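Local coordinates for glucokinase (Thermus thermophilus, PDB 3VOV), which phosphorylates hexose sugars such as glucose as a thermophilic hexokinase of the ROK family, probably with ATP as phosphate donor, at residues G155-P167 against C171-G183; A120-T134 against F236-A248. All coordinates share one frame; numbering follows the deposited sequence.

Interaction 1: G155-P167 against C171-G183; sequences GELGHLTLLPGGP and CGLEGCLEALAAG. With ZN (zinc ion), chain G.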
loop_
_atom_site.group_PDB
_atom_site.type_symbol
_atom_site.label_atom_id
_atom_site.label_comp_id
_atom_site.label_asym_id
_atom_site.label_seq_id
_atom_site.Cartn_x
_atom_site.Cartn_y
_atom_site.Cartn_z
ATOM N N GLY B 155 -13.361 -0.974 -20.444
ATOM C CA GLY B 155 -12.281 -1.954 -20.686
ATOM C C GLY B 155 -10.889 -1.351 -20.713
ATOM O O GLY B 155 -10.009 -1.894 -21.343
ATOM N N GLU B 156 -10.678 -0.242 -20.002
ATOM C CA GLU B 156 -9.364 0.364 -19.877
ATOM C C GLU B 156 -8.661 -0.320 -18.678
ATOM O O GLU B 156 -8.463 0.278 -17.617
ATOM C CB GLU B 156 -9.517 1.890 -19.661
ATOM C CG GLU B 156 -9.698 2.655 -20.981
ATOM C CD GLU B 156 -8.401 2.708 -21.820
ATOM O OE1 GLU B 156 -7.313 2.371 -21.310
ATOM O OE2 GLU B 156 -8.460 3.048 -23.019
ATOM N N LEU B 157 -8.375 -1.603 -18.865
ATOM C CA LEU B 157 -8.016 -2.520 -17.780
ATOM C C LEU B 157 -6.654 -2.188 -17.191
ATOM O O LEU B 157 -6.357 -2.516 -16.035
ATOM C CB LEU B 157 -8.128 -3.995 -18.253
ATOM C CG LEU B 157 -9.525 -4.428 -18.794
ATOM C CD1 LEU B 157 -9.647 -5.953 -19.001
ATOM C CD2 LEU B 157 -10.671 -3.988 -17.888
ATOM N N GLY B 158 -5.826 -1.507 -17.973
ATOM C CA GLY B 158 -4.517 -1.078 -17.488
ATOM C C GLY B 158 -4.583 0.051 -16.470
ATOM O O GLY B 158 -3.576 0.352 -15.859
ATOM N N HIS B 159 -5.756 0.672 -16.270
ATOM C CA HIS B 159 -5.762 1.851 -15.438
ATOM C C HIS B 159 -6.600 1.678 -14.189
ATOM O O HIS B 159 -7.002 2.635 -13.568
ATOM C CB HIS B 159 -6.093 3.088 -16.279
ATOM C CG HIS B 159 -5.088 3.295 -17.359
ATOM N ND1 HIS B 159 -3.885 3.937 -17.146
ATOM C CD2 HIS B 159 -5.050 2.833 -18.632
ATOM C CE1 HIS B 159 -3.169 3.905 -18.259
ATOM N NE2 HIS B 159 -3.850 3.228 -19.172
ATOM N N LEU B 160 -6.841 0.437 -13.807
ATOM C CA LEU B 160 -7.426 0.193 -12.483
ATOM C C LEU B 160 -6.372 0.430 -11.420
ATOM O O LEU B 160 -5.206 0.097 -11.613
ATOM C CB LEU B 160 -8.002 -1.206 -12.390
ATOM C CG LEU B 160 -9.429 -1.260 -12.986
ATOM C CD1 LEU B 160 -9.419 -1.683 -14.441
ATOM C CD2 LEU B 160 -10.289 -2.205 -12.113
ATOM N N THR B 161 -6.785 1.031 -10.312
ATOM C CA THR B 161 -5.834 1.407 -9.301
ATOM C C THR B 161 -5.525 0.158 -8.431
ATOM O O THR B 161 -6.392 -0.294 -7.715
ATOM C CB THR B 161 -6.420 2.519 -8.434
ATOM O OG1 THR B 161 -6.742 3.637 -9.265
ATOM C CG2 THR B 161 -5.403 2.967 -7.327
ATOM N N LEU B 162 -4.301 -0.333 -8.444
ATOM C CA LEU B 162 -3.949 -1.435 -7.568
ATOM C C LEU B 162 -3.068 -1.002 -6.414
ATOM O O LEU B 162 -2.943 -1.733 -5.439
ATOM C CB LEU B 162 -3.150 -2.485 -8.333
ATOM C CG LEU B 162 -3.880 -3.167 -9.483
ATOM C CD1 LEU B 162 -2.942 -4.207 -10.033
ATOM C CD2 LEU B 162 -5.206 -3.796 -8.956
ATOM N N LEU B 163 -2.365 0.117 -6.565
ATOM C CA LEU B 163 -1.506 0.561 -5.465
ATOM C C LEU B 163 -1.634 2.069 -5.231
ATOM O O LEU B 163 -0.875 2.862 -5.796
ATOM C CB LEU B 163 -0.027 0.126 -5.697
ATOM C CG LEU B 163 0.963 0.462 -4.560
ATOM C CD1 LEU B 163 0.772 -0.491 -3.343
ATOM C CD2 LEU B 163 2.403 0.421 -5.045
ATOM N N PRO B 164 -2.558 2.472 -4.348
ATOM C CA PRO B 164 -2.666 3.902 -3.992
ATOM C C PRO B 164 -1.322 4.398 -3.457
ATOM O O PRO B 164 -0.685 3.733 -2.650
ATOM C CB PRO B 164 -3.755 3.916 -2.889
ATOM C CG PRO B 164 -4.574 2.655 -3.153
ATOM C CD PRO B 164 -3.525 1.636 -3.585
ATOM N N GLY B 165 -0.858 5.530 -3.956
ATOM C CA GLY B 165 0.455 6.035 -3.553
ATOM C C GLY B 165 1.607 5.371 -4.298
ATOM O O GLY B 165 2.786 5.607 -3.970
ATOM N N GLY B 166 1.275 4.544 -5.295
ATOM C CA GLY B 166 2.251 3.976 -6.208
ATOM C C GLY B 166 2.820 4.964 -7.265
ATOM O O GLY B 166 2.624 6.176 -7.191
ATOM N N PRO B 167 3.537 4.448 -8.248
ATOM C CA PRO B 167 4.228 5.319 -9.216
ATOM C C PRO B 167 3.272 5.950 -10.179
ATOM O O PRO B 167 2.301 5.314 -10.600
ATOM C CB PRO B 167 5.155 4.369 -9.986
ATOM C CG PRO B 167 5.061 3.044 -9.267
ATOM C CD PRO B 167 3.766 3.018 -8.520
ATOM N N CYS B 171 -1.536 8.081 -17.561
ATOM C CA CYS B 171 -2.949 8.551 -17.624
ATOM C C CYS B 171 -3.291 9.760 -16.730
ATOM O O CYS B 171 -4.270 10.454 -16.980
ATOM C CB CYS B 171 -3.920 7.403 -17.376
ATOM S SG CYS B 171 -4.191 7.068 -15.623
ATOM N N GLY B 172 -2.473 10.024 -15.704
ATOM C CA GLY B 172 -2.700 11.146 -14.828
ATOM C C GLY B 172 -2.930 10.691 -13.388
ATOM O O GLY B 172 -3.064 11.532 -12.456
ATOM N N LEU B 173 -2.990 9.368 -13.207
ATOM C CA LEU B 173 -3.149 8.788 -11.882
ATOM C C LEU B 173 -1.845 8.201 -11.334
ATOM O O LEU B 173 -0.758 8.559 -11.775
ATOM C CB LEU B 173 -4.265 7.721 -11.888
ATOM C CG LEU B 173 -5.607 8.164 -12.483
ATOM C CD1 LEU B 173 -6.579 6.983 -12.579
ATOM C CD2 LEU B 173 -6.192 9.372 -11.723
ATOM N N GLU B 174 -1.950 7.290 -10.374
ATOM C CA GLU B 174 -0.723 6.646 -9.873
ATOM C C GLU B 174 -1.111 5.247 -9.408
ATOM O O GLU B 174 -2.239 5.035 -9.016
ATOM C CB GLU B 174 -0.113 7.468 -8.715
ATOM C CG GLU B 174 -0.502 6.995 -7.279
ATOM C CD GLU B 174 -1.917 7.392 -6.862
ATOM O OE1 GLU B 174 -2.584 8.250 -7.529
ATOM O OE2 GLU B 174 -2.365 6.865 -5.822
ATOM N N GLY B 175 -0.192 4.299 -9.462
ATOM C CA GLY B 175 -0.499 2.965 -8.967
ATOM C C GLY B 175 -1.421 2.138 -9.841
ATOM O O GLY B 175 -1.972 1.144 -9.362
ATOM N N CYS B 176 -1.633 2.580 -11.100
ATOM C CA CYS B 176 -2.398 1.844 -12.102
ATOM C C CYS B 176 -1.666 0.568 -12.401
ATOM O O CYS B 176 -0.435 0.524 -12.332
ATOM C CB CYS B 176 -2.506 2.685 -13.396
ATOM S SG CYS B 176 -3.583 4.057 -13.189
ATOM N N LEU B 177 -2.391 -0.471 -12.809
ATOM C CA LEU B 177 -1.722 -1.682 -13.241
ATOM C C LEU B 177 -0.647 -1.362 -14.303
ATOM O O LEU B 177 0.484 -1.871 -14.234
ATOM C CB LEU B 177 -2.766 -2.675 -13.781
ATOM C CG LEU B 177 -2.265 -3.986 -14.384
ATOM C CD1 LEU B 177 -1.326 -4.753 -13.440
ATOM C CD2 LEU B 177 -3.484 -4.874 -14.817
ATOM N N GLU B 178 -0.990 -0.495 -15.270
ATOM C CA GLU B 178 -0.007 -0.141 -16.302
ATOM C C GLU B 178 1.272 0.398 -15.692
ATOM O O GLU B 178 2.387 0.014 -16.060
ATOM C CB GLU B 178 -0.574 0.929 -17.253
ATOM C CG GLU B 178 0.477 1.360 -18.270
ATOM C CD GLU B 178 -0.142 2.083 -19.459
ATOM O OE1 GLU B 178 -0.616 1.383 -20.369
ATOM O OE2 GLU B 178 -0.177 3.338 -19.466
ATOM N N ALA B 179 1.105 1.322 -14.773
ATOM C CA ALA B 179 2.251 2.024 -14.213
ATOM C C ALA B 179 3.090 1.087 -13.291
ATOM O O ALA B 179 4.216 1.440 -12.872
ATOM C CB ALA B 179 1.774 3.227 -13.441
ATOM N N LEU B 180 2.532 -0.078 -12.966
ATOM C CA LEU B 180 3.231 -1.027 -12.100
ATOM C C LEU B 180 3.944 -2.108 -12.862
ATOM O O LEU B 180 4.961 -2.635 -12.379
ATOM C CB LEU B 180 2.231 -1.727 -11.158
ATOM C CG LEU B 180 1.620 -0.790 -10.079
ATOM C CD1 LEU B 180 0.449 -1.544 -9.399
ATOM C CD2 LEU B 180 2.676 -0.268 -9.015
ATOM N N ALA B 181 3.368 -2.494 -14.017
ATOM C CA ALA B 181 3.711 -3.782 -14.633
ATOM C C ALA B 181 3.892 -3.772 -16.146
ATOM O O ALA B 181 4.245 -4.816 -16.740
ATOM C CB ALA B 181 2.656 -4.841 -14.248
ATOM N N ALA B 182 3.650 -2.631 -16.791
ATOM C CA ALA B 182 3.847 -2.591 -18.249
ATOM C C ALA B 182 5.343 -2.728 -18.579
ATOM O O ALA B 182 6.198 -2.498 -17.732
ATOM C CB ALA B 182 3.287 -1.277 -18.838
ATOM N N GLY B 183 5.631 -3.095 -19.833
ATOM C CA GLY B 183 6.961 -2.973 -20.419
ATOM C C GLY B 183 7.711 -1.745 -20.031
ATOM O O GLY B 183 8.800 -1.853 -19.511
HETATM ZN ZN ZN G . -3.157 5.011 -15.391
HETATM O O HOH W 1 -4.578 4.565 -10.281
#
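His159, Cys171 and Cys176 meet at a zinc ion, and with Cys169 they complete the HC3 zinc site of the ROK family. The ion is held by His159 ND1 at 2.2 Å and by the two sulfurs, Cys171 SG at 2.3 Å and Cys176 SG at 2.4 Å. With CG anti to its carbonyl carbon (chi1 -60°), His159 swings its ring back to the metal. Glu178 runs alongside that ring, its carboxylate turned 78° from the ring plane and OE2 near the ring edge, while its OE1 accepts from the backbone N of Ile136.

Away from the metal, the segments 155-167 and 171-183 satisfy each other's backbone. Glu178 N donates to Gly158 O on an in-plane lone pair, and Leu177 N reaches Leu160 O, so the first turn of helix 177-181 is tied to the histidine loop. Gly175 O accepts twice, from Leu162 N at 2.9 Å and from Leu163 N. Gly175 N in turn donates to Pro167 O from above the carbonyl plane, not on a lone pair. A water bonded to Thr161 OG1 donates to Glu174 O.

Glu174 OE2 takes the N-H of Gly165 on its anti lone pair, 2.7 Å from Gly165 N and nearly straight at 177°. The same oxygen is hydrogen-bonded to Tyr266 of the second subunit, and OE1 forms a salt bridge with Arg216 of the third. An alanine here would probably leave that arginine without its counter-charge and Gly165 N without its acceptor. Next to this turn Leu180 crosses Pro167 at about a right angle, its CD2 only 3.5 Å from Pro167 CD, a tight carbon pair.

Interaction 2: A120-T134 against F236-A248; sequences AAQGEESSLYLTVST and FDPGVVVLGGGVA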
loop_
_atom_site.group_PDB
_atom_site.type_symbol
_atom_site.label_atom_id
_atom_site.label_comp_id
_atom_site.label_asym_id
_atom_site.label_seq_id
_atom_site.Cartn_x
_atom_site.Cartn_y
_atom_site.Cartn_z
ATOM N N ALA B 120 -7.904 -18.056 -27.651
ATOM C CA ALA B 120 -7.855 -18.751 -26.338
ATOM C C ALA B 120 -9.205 -18.898 -25.632
ATOM O O ALA B 120 -9.364 -19.781 -24.767
ATOM C CB ALA B 120 -6.846 -18.051 -25.403
ATOM N N ALA B 121 -10.168 -18.030 -25.941
ATOM C CA ALA B 121 -11.454 -18.077 -25.255
ATOM C C ALA B 121 -12.598 -18.570 -26.157
ATOM O O ALA B 121 -13.777 -18.430 -25.817
ATOM C CB ALA B 121 -11.801 -16.714 -24.611
ATOM N N GLN B 122 -12.254 -19.134 -27.312
ATOM C CA GLN B 122 -13.280 -19.665 -28.208
ATOM C C GLN B 122 -14.110 -20.698 -27.428
ATOM O O GLN B 122 -13.558 -21.576 -26.735
ATOM C CB GLN B 122 -12.648 -20.271 -29.463
ATOM C CG GLN B 122 -13.678 -20.609 -30.514
ATOM C CD GLN B 122 -13.075 -21.101 -31.839
ATOM O OE1 GLN B 122 -11.879 -21.394 -31.950
ATOM N NE2 GLN B 122 -13.922 -21.158 -32.864
ATOM N N GLY B 123 -15.426 -20.535 -27.494
ATOM C CA GLY B 123 -16.392 -21.399 -26.797
ATOM C C GLY B 123 -17.093 -20.655 -25.670
ATOM O O GLY B 123 -18.212 -20.996 -25.318
ATOM N N GLU B 124 -16.437 -19.627 -25.115
ATOM C CA GLU B 124 -17.022 -18.842 -24.019
ATOM C C GLU B 124 -18.092 -17.880 -24.507
ATOM O O GLU B 124 -18.075 -17.486 -25.674
ATOM C CB GLU B 124 -15.925 -18.067 -23.275
ATOM C CG GLU B 124 -14.867 -18.950 -22.679
ATOM C CD GLU B 124 -15.439 -20.019 -21.758
ATOM O OE1 GLU B 124 -15.000 -21.183 -21.888
ATOM O OE2 GLU B 124 -16.282 -19.702 -20.898
ATOM N N GLU B 125 -18.982 -17.510 -23.581
ATOM C CA GLU B 125 -19.916 -16.411 -23.721
ATOM C C GLU B 125 -19.266 -15.066 -23.378
ATOM O O GLU B 125 -19.552 -14.063 -24.018
ATOM C CB GLU B 125 -21.101 -16.595 -22.764
ATOM C CG GLU B 125 -22.068 -17.697 -23.165
ATOM C CD GLU B 125 -22.548 -17.496 -24.576
ATOM O OE1 GLU B 125 -23.281 -16.491 -24.798
ATOM O OE2 GLU B 125 -22.147 -18.306 -25.450
ATOM N N SER B 126 -18.434 -15.055 -22.340
ATOM C CA SER B 126 -17.781 -13.828 -21.897
ATOM C C SER B 126 -16.317 -14.140 -21.663
ATOM O O SER B 126 -15.944 -15.281 -21.314
ATOM C CB SER B 126 -18.458 -13.215 -20.644
ATOM O OG SER B 126 -18.193 -13.973 -19.448
ATOM N N SER B 127 -15.471 -13.148 -21.898
ATOM C CA SER B 127 -14.085 -13.285 -21.538
ATOM C C SER B 127 -13.477 -11.917 -21.214
ATOM O O SER B 127 -14.060 -10.851 -21.473
ATOM C CB SER B 127 -13.285 -14.029 -22.627
ATOM O OG SER B 127 -13.323 -13.308 -23.845
ATOM N N LEU B 128 -12.274 -11.971 -20.673
ATOM C CA LEU B 128 -11.586 -10.786 -20.249
ATOM C C LEU B 128 -10.174 -10.954 -20.760
ATOM O O LEU B 128 -9.569 -12.002 -20.573
ATOM C CB LEU B 128 -11.636 -10.797 -18.731
ATOM C CG LEU B 128 -11.013 -9.829 -17.765
ATOM C CD1 LEU B 128 -9.618 -9.516 -18.163
ATOM C CD2 LEU B 128 -11.888 -8.599 -17.512
ATOM N N TYR B 129 -9.669 -9.935 -21.431
ATOM C CA TYR B 129 -8.366 -10.004 -22.074
ATOM C C TYR B 129 -7.461 -8.867 -21.605
ATOM O O TYR B 129 -7.899 -7.717 -21.523
ATOM C CB TYR B 129 -8.585 -9.883 -23.574
ATOM C CG TYR B 129 -7.335 -9.753 -24.404
ATOM C CD1 TYR B 129 -6.601 -10.865 -24.726
ATOM C CD2 TYR B 129 -6.925 -8.516 -24.909
ATOM C CE1 TYR B 129 -5.451 -10.776 -25.508
ATOM C CE2 TYR B 129 -5.784 -8.402 -25.708
ATOM C CZ TYR B 129 -5.054 -9.562 -26.005
ATOM O OH TYR B 129 -3.934 -9.523 -26.806
ATOM N N LEU B 130 -6.208 -9.192 -21.309
ATOM C CA LEU B 130 -5.218 -8.175 -20.920
ATOM C C LEU B 130 -4.016 -8.348 -21.779
ATOM O O LEU B 130 -3.612 -9.477 -22.051
ATOM C CB LEU B 130 -4.807 -8.376 -19.455
ATOM C CG LEU B 130 -4.064 -7.188 -18.817
ATOM C CD1 LEU B 130 -5.076 -6.128 -18.431
ATOM C CD2 LEU B 130 -3.247 -7.660 -17.574
ATOM N N THR B 131 -3.485 -7.248 -22.285
ATOM C CA THR B 131 -2.254 -7.326 -23.063
ATOM C C THR B 131 -1.183 -6.519 -22.374
ATOM O O THR B 131 -1.357 -5.318 -22.142
ATOM C CB THR B 131 -2.455 -6.866 -24.561
ATOM O OG1 THR B 131 -1.181 -6.703 -25.191
ATOM C CG2 THR B 131 -3.245 -5.591 -24.635
ATOM N N VAL B 132 -0.073 -7.191 -22.056
ATOM C CA VAL B 132 1.102 -6.530 -21.486
ATOM C C VAL B 132 2.164 -6.371 -22.571
ATOM O O VAL B 132 2.742 -7.331 -23.051
ATOM C CB VAL B 132 1.661 -7.339 -20.250
ATOM C CG1 VAL B 132 2.800 -6.590 -19.539
ATOM C CG2 VAL B 132 0.534 -7.597 -19.271
ATOM N N SER B 133 2.392 -5.134 -22.957
ATOM C CA SER B 133 3.398 -4.784 -23.929
ATOM C C SER B 133 4.115 -3.545 -23.379
ATOM O O SER B 133 4.455 -3.476 -22.199
ATOM C CB SER B 133 2.692 -4.443 -25.262
ATOM O OG SER B 133 3.625 -4.152 -26.277
ATOM N N THR B 134 4.365 -2.577 -24.247
ATOM C CA THR B 134 4.935 -1.311 -23.873
ATOM C C THR B 134 4.064 -0.658 -22.776
ATOM O O THR B 134 4.586 -0.183 -21.766
ATOM C CB THR B 134 5.025 -0.395 -25.132
ATOM O OG1 THR B 134 6.117 -0.850 -25.958
ATOM C CG2 THR B 134 5.358 0.977 -24.711
ATOM N N PHE B 236 -16.295 -8.789 -13.184
ATOM C CA PHE B 236 -16.870 -9.311 -14.417
ATOM C C PHE B 236 -17.283 -10.780 -14.407
ATOM O O PHE B 236 -18.191 -11.132 -15.161
ATOM C CB PHE B 236 -15.906 -9.079 -15.601
ATOM C CG PHE B 236 -15.715 -7.647 -15.959
ATOM C CD1 PHE B 236 -16.656 -6.976 -16.747
ATOM C CD2 PHE B 236 -14.570 -6.951 -15.538
ATOM C CE1 PHE B 236 -16.468 -5.637 -17.108
ATOM C CE2 PHE B 236 -14.383 -5.607 -15.890
ATOM C CZ PHE B 236 -15.333 -4.947 -16.665
ATOM N N ASP B 237 -16.600 -11.630 -13.611
ATOM C CA ASP B 237 -16.869 -13.084 -13.539
ATOM C C ASP B 237 -16.898 -13.666 -14.963
ATOM O O ASP B 237 -17.911 -14.241 -15.384
ATOM C CB ASP B 237 -18.189 -13.383 -12.780
ATOM C CG ASP B 237 -18.436 -14.895 -12.558
ATOM O OD1 ASP B 237 -17.475 -15.700 -12.606
ATOM O OD2 ASP B 237 -19.603 -15.261 -12.312
ATOM N N PRO B 238 -15.790 -13.493 -15.719
ATOM C CA PRO B 238 -15.769 -13.881 -17.124
ATOM C C PRO B 238 -15.611 -15.394 -17.259
ATOM O O PRO B 238 -15.111 -16.041 -16.340
ATOM C CB PRO B 238 -14.503 -13.186 -17.633
ATOM C CG PRO B 238 -13.572 -13.223 -16.430
ATOM C CD PRO B 238 -14.492 -12.930 -15.277
ATOM N N GLY B 239 -16.019 -15.959 -18.386
ATOM C CA GLY B 239 -15.830 -17.392 -18.642
ATOM C C GLY B 239 -14.359 -17.766 -18.460
ATOM O O GLY B 239 -14.026 -18.701 -17.736
ATOM N N VAL B 240 -13.487 -16.980 -19.087
ATOM C CA VAL B 240 -12.049 -17.242 -19.167
ATOM C C VAL B 240 -11.353 -15.885 -19.113
ATOM O O VAL B 240 -11.894 -14.864 -19.581
ATOM C CB VAL B 240 -11.716 -18.008 -20.515
ATOM C CG1 VAL B 240 -10.287 -17.880 -20.947
ATOM C CG2 VAL B 240 -12.074 -19.521 -20.374
ATOM N N VAL B 241 -10.143 -15.895 -18.566
ATOM C CA VAL B 241 -9.241 -14.753 -18.633
ATOM C C VAL B 241 -8.128 -15.060 -19.634
ATOM O O VAL B 241 -7.474 -16.129 -19.561
ATOM C CB VAL B 241 -8.664 -14.444 -17.244
ATOM C CG1 VAL B 241 -7.634 -13.311 -17.329
ATOM C CG2 VAL B 241 -9.812 -14.099 -16.287
ATOM N N VAL B 242 -7.885 -14.141 -20.562
ATOM C CA VAL B 242 -6.831 -14.353 -21.573
ATOM C C VAL B 242 -5.732 -13.314 -21.380
ATOM O O VAL B 242 -6.033 -12.120 -21.245
ATOM C CB VAL B 242 -7.403 -14.229 -23.026
ATOM C CG1 VAL B 242 -6.294 -14.500 -24.112
ATOM C CG2 VAL B 242 -8.574 -15.177 -23.239
ATOM N N LEU B 243 -4.476 -13.765 -21.347
ATOM C CA LEU B 243 -3.344 -12.855 -21.200
ATOM C C LEU B 243 -2.437 -12.925 -22.420
ATOM O O LEU B 243 -1.935 -13.998 -22.788
ATOM C CB LEU B 243 -2.530 -13.177 -19.924
ATOM C CG LEU B 243 -1.287 -12.331 -19.607
ATOM C CD1 LEU B 243 -1.670 -10.880 -19.354
ATOM C CD2 LEU B 243 -0.544 -12.891 -18.372
ATOM N N GLY B 244 -2.227 -11.769 -23.042
ATOM C CA GLY B 244 -1.329 -11.679 -24.185
ATOM C C GLY B 244 -0.374 -10.511 -24.071
ATOM O O GLY B 244 -0.092 -10.001 -22.972
ATOM N N GLY B 245 0.111 -10.101 -25.232
ATOM C CA GLY B 245 1.108 -9.062 -25.372
ATOM C C GLY B 245 2.525 -9.582 -25.316
ATOM O O GLY B 245 2.811 -10.503 -24.576
ATOM N N GLY B 246 3.449 -8.894 -25.985
ATOM C CA GLY B 246 4.798 -9.422 -26.142
ATOM C C GLY B 246 5.607 -9.486 -24.871
ATOM O O GLY B 246 6.486 -10.354 -24.728
ATOM N N VAL B 247 5.331 -8.573 -23.936
ATOM C CA VAL B 247 6.089 -8.555 -22.709
ATOM C C VAL B 247 5.692 -9.741 -21.824
ATOM O O VAL B 247 6.572 -10.409 -21.265
ATOM C CB VAL B 247 5.971 -7.177 -21.990
ATOM C CG1 VAL B 247 6.537 -7.247 -20.637
ATOM C CG2 VAL B 247 6.692 -6.098 -22.807
ATOM N N ALA B 248 4.393 -10.016 -21.691
ATOM C CA ALA B 248 3.978 -11.147 -20.862
ATOM C C ALA B 248 4.321 -12.495 -21.548
ATOM O O ALA B 248 4.863 -13.405 -20.930
ATOM C CB ALA B 248 2.526 -11.073 -20.583
HETATM O O HOH W 2 -19.136 -11.949 -17.650
#
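Val242 N and Leu128 O form a nearly straight hydrogen bond (2.7 Å, 171° at the hydrogen) at the heart of a regular ladder. Leu130 N then donates to Val242 O, Gly244 N to Leu130 O, and Val132 N to Gly244 O. The packing is close on the face carrying Tyr129 and Val242. Tyr129 has CG anti to its backbone N (chi1 172°), which sets the ring edge against Val242, with Tyr129 CD1 3.7 Å from Val242 CG1. The methyls of Ala120 and Ala121 close over the same valine, Ala121 CB lying 3.8 Å from Val242 CG2, while helix 107-118 packs against the tyrosine.

Strands 127-132 and 240-244 are parallel neighbours, their axes 4.7 Å apart and 17° from alignment, in the mixed five-stranded sheet of an actin-like ATPase-clan fold. On the other face, Leu130 and Leu243 lie side by side, and helix 253-265 covers Leu243. Leu128 CD2 meets Phe236 CD2 at 3.7 Å, the two side chains crossing at about a right angle.

The bonding is less regular at the ends. At the start, Gly239 N is shared between a weak bond to Ser126 O and a better one to Ser126 OG. That hydroxyl also binds a water, which donates to Phe236 O. Glu124 lays its CG across Val240, and the Ala121-Glu124 turn that carries it reaches solvent.

Past the last strand rung, Val132 O accepts from Val247 N at 3.0 Å and, weakly, from Ala248 N, joining the strand to the first turn of helix 246-249. This is the solvent side: Gly246 is exposed, and the partly exposed Val247 rests CG2 3.5 Å from O of Ser133, itself partly exposed.

Following the chain from the N terminus, 120-134 comes first and supplies the middle strand of the five-stranded sheet that also holds 240-244. The chain then makes strands 136-142 and 145-146 before entering 155-167, and interaction 1 closes a short zinc-bound loop with 171-183. After helices 183-194, 200-208 and 212-236, the chain returns at 236-248, where interaction 2 closes a loop of 101 intervening residues. The short closure therefore sits wholly within the long one. Their centres are 18 Å apart, yet they touch: Gly183 N lies 2.7 Å from Ser133 O, a probable hydrogen bond, and Leu157 CD1 packs on Tyr129 O. The zinc-bound loops thus abut the sheet.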